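Local coordinates for hypothetical protein TT1465 (Thermus thermophilus, PDB 1WEK) that is of unknown function but has the parallel-sheet, Rossmann-like fold of the SLOG clan, at residues P164-D169 and L196-D201. Residues are numbered along the deposited sequence; the frame is centred on the assembly and turned at random.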
loop_
_atom_site.group_PDB
_atom_site.type_symbol
_atom_site.label_atom_id
_atom_site.label_comp_id
_atom_site.label_asym_id
_atom_site.label_seq_id
_atom_site.Cartn_x
_atom_site.Cartn_y
_atom_site.Cartn_z
ATOM N N PRO A 164 -30.705 -11.851 12.352
ATOM C CA PRO A 164 -31.251 -12.087 13.692
ATOM C C PRO A 164 -30.275 -11.838 14.854
ATOM O O PRO A 164 -29.091 -12.163 14.772
ATOM C CB PRO A 164 -31.686 -13.554 13.646
ATOM C CG PRO A 164 -31.796 -13.870 12.193
ATOM C CD PRO A 164 -30.697 -13.091 11.560
ATOM N N VAL A 165 -30.788 -11.245 15.929
ATOM C CA VAL A 165 -29.994 -11.008 17.137
ATOM C C VAL A 165 -30.761 -11.629 18.305
ATOM O O VAL A 165 -31.932 -11.321 18.530
ATOM C CB VAL A 165 -29.784 -9.517 17.432
ATOM C CG1 VAL A 165 -29.130 -9.366 18.801
ATOM C CG2 VAL A 165 -28.908 -8.874 16.364
ATOM N N PHE A 166 -30.112 -12.529 19.035
ATOM C CA PHE A 166 -30.757 -13.162 20.170
ATOM C C PHE A 166 -29.984 -12.972 21.471
ATOM O O PHE A 166 -28.761 -12.894 21.467
ATOM C CB PHE A 166 -30.910 -14.665 19.919
ATOM C CG PHE A 166 -31.824 -15.000 18.787
ATOM C CD1 PHE A 166 -31.344 -15.071 17.490
ATOM C CD2 PHE A 166 -33.169 -15.252 19.022
ATOM C CE1 PHE A 166 -32.191 -15.392 16.444
ATOM C CE2 PHE A 166 -34.020 -15.571 17.987
ATOM C CZ PHE A 166 -33.529 -15.642 16.698
ATOM N N LEU A 167 -30.712 -12.894 22.581
ATOM C CA LEU A 167 -30.101 -12.780 23.900
ATOM C C LEU A 167 -30.620 -13.989 24.649
ATOM O O LEU A 167 -31.824 -14.118 24.867
ATOM C CB LEU A 167 -30.555 -11.524 24.637
ATOM C CG LEU A 167 -30.484 -10.164 23.945
ATOM C CD1 LEU A 167 -30.592 -9.105 25.011
ATOM C CD2 LEU A 167 -29.170 -9.994 23.166
ATOM N N LEU A 168 -29.723 -14.888 25.021
ATOM C CA LEU A 168 -30.126 -16.073 25.752
ATOM C C LEU A 168 -30.084 -15.856 27.249
ATOM O O LEU A 168 -29.116 -15.304 27.785
ATOM C CB LEU A 168 -29.244 -17.266 25.373
ATOM C CG LEU A 168 -29.735 -18.053 24.159
ATOM C CD1 LEU A 168 -28.707 -19.113 23.765
ATOM C CD2 LEU A 168 -31.083 -18.692 24.506
ATOM N N ASP A 169 -31.146 -16.313 27.909
ATOM C CA ASP A 169 -31.329 -16.232 29.358
ATOM C C ASP A 169 -31.981 -14.908 29.764
ATOM O O ASP A 169 -31.303 -13.953 30.138
ATOM C CB ASP A 169 -30.001 -16.412 30.095
ATOM C CG ASP A 169 -30.194 -16.520 31.592
ATOM O OD1 ASP A 169 -31.108 -15.829 32.121
ATOM O OD2 ASP A 169 -29.440 -17.286 32.244
ATOM N N LEU A 196 -35.031 -5.077 17.443
ATOM C CA LEU A 196 -33.823 -5.475 16.722
ATOM C C LEU A 196 -33.282 -6.774 17.323
ATOM O O LEU A 196 -32.539 -7.509 16.676
ATOM C CB LEU A 196 -32.744 -4.387 16.827
ATOM C CG LEU A 196 -32.537 -3.278 15.778
ATOM C CD1 LEU A 196 -33.560 -3.356 14.643
ATOM C CD2 LEU A 196 -32.586 -1.930 16.480
ATOM N N PHE A 197 -33.654 -7.062 18.564
ATOM C CA PHE A 197 -33.193 -8.285 19.210
ATOM C C PHE A 197 -34.345 -9.065 19.830
ATOM O O PHE A 197 -35.418 -8.512 20.082
ATOM C CB PHE A 197 -32.159 -7.955 20.288
ATOM C CG PHE A 197 -32.686 -7.076 21.389
ATOM C CD1 PHE A 197 -33.426 -7.618 22.439
ATOM C CD2 PHE A 197 -32.458 -5.700 21.369
ATOM C CE1 PHE A 197 -33.927 -6.812 23.446
ATOM C CE2 PHE A 197 -32.959 -4.875 22.377
ATOM C CZ PHE A 197 -33.693 -5.428 23.415
ATOM N N ARG A 198 -34.110 -10.352 20.072
ATOM C CA ARG A 198 -35.107 -11.227 20.666
ATOM C C ARG A 198 -34.523 -11.846 21.921
ATOM O O ARG A 198 -33.400 -12.344 21.914
ATOM C CB ARG A 198 -35.506 -12.329 19.681
ATOM C CG ARG A 198 -36.322 -11.829 18.496
ATOM C CD ARG A 198 -36.621 -12.925 17.474
ATOM N NE ARG A 198 -37.311 -14.084 18.046
ATOM C CZ ARG A 198 -37.689 -15.147 17.334
ATOM N NH1 ARG A 198 -37.448 -15.187 16.027
ATOM N NH2 ARG A 198 -38.285 -16.181 17.926
ATOM N N LEU A 199 -35.294 -11.821 23.002
ATOM C CA LEU A 199 -34.843 -12.375 24.265
ATOM C C LEU A 199 -35.448 -13.767 24.421
ATOM O O LEU A 199 -36.648 -13.941 24.269
ATOM C CB LEU A 199 -35.286 -11.442 25.396
ATOM C CG LEU A 199 -34.489 -11.408 26.700
ATOM C CD1 LEU A 199 -33.043 -11.720 26.453
ATOM C CD2 LEU A 199 -34.629 -10.037 27.316
ATOM N N THR A 200 -34.626 -14.768 24.700
ATOM C CA THR A 200 -35.160 -16.122 24.839
ATOM C C THR A 200 -34.363 -17.009 25.778
ATOM O O THR A 200 -33.178 -16.773 26.018
ATOM C CB THR A 200 -35.249 -16.834 23.471
ATOM O OG1 THR A 200 -35.926 -18.085 23.630
ATOM C CG2 THR A 200 -33.853 -17.116 22.911
ATOM N N ASP A 201 -35.029 -18.035 26.309
ATOM C CA ASP A 201 -34.397 -18.995 27.216
ATOM C C ASP A 201 -34.080 -20.313 26.507
ATOM O O ASP A 201 -33.353 -21.155 27.047
ATOM C CB ASP A 201 -35.312 -19.311 28.406
ATOM C CG ASP A 201 -35.273 -18.244 29.488
ATOM O OD1 ASP A 201 -34.258 -17.539 29.607
ATOM O OD2 ASP A 201 -36.252 -18.124 30.240
#
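The ring of Phe-166 and the side chain of Arg-198 run alongside each other, pointing the same way from neighbouring strands. CE2 of the phenylalanine lies over one face of the guanidinium, toward its rim, 3.6 Å from NE of Arg-198, with the two planes 52° apart. A bend at chi3 (56°) turns NE and the guanidinium in beside the ring, where CB and CD also pack, CD 3.7 Å from CE2 of Phe-166. Arginine suits this border place, its aliphatic part packing against the ring while NH2 forms a long, weak ion pair with Glu-205. Further along this face CD2 of Leu-168 meets CG2 of Thr-200 at 3.6 Å. With Thr-200 OG1 anti to the backbone N, the hydroxyl is hydrogen-bonded to OE1 of Glu-205 and to N of Glu-202. Strands 165-168 and 198-200 are the ends of a beta-alpha-beta crossover through helix 170-185, with 198-200 the outermost strand within the chain. Four backbone hydrogen bonds alternate in direction along this parallel pair, the straightest from Thr-200 N to Leu-167 O (2.9 Å, 173° at the hydrogen). Helix 203-211 covers the face bearing Phe-166 and Thr-200; on the other, Leu-167, Phe-197 and Leu-199 turn toward helices 142-156 and 170-185. Here CD1 of Leu-167 crosses to CD1 of the Phe-197 ring at 4.1 Å, and CG1 of Val-165 reaches Phe-197 CB at 3.7 Å, apolar groups suited to a buried layer. Just past strand 165-168, Asp-169 N bonds to Thr-200 O (2.8 Å), while Asp-169 OD1 caps Tyr-172 N and Asp-201 OD1 accepts from Arg-170 N.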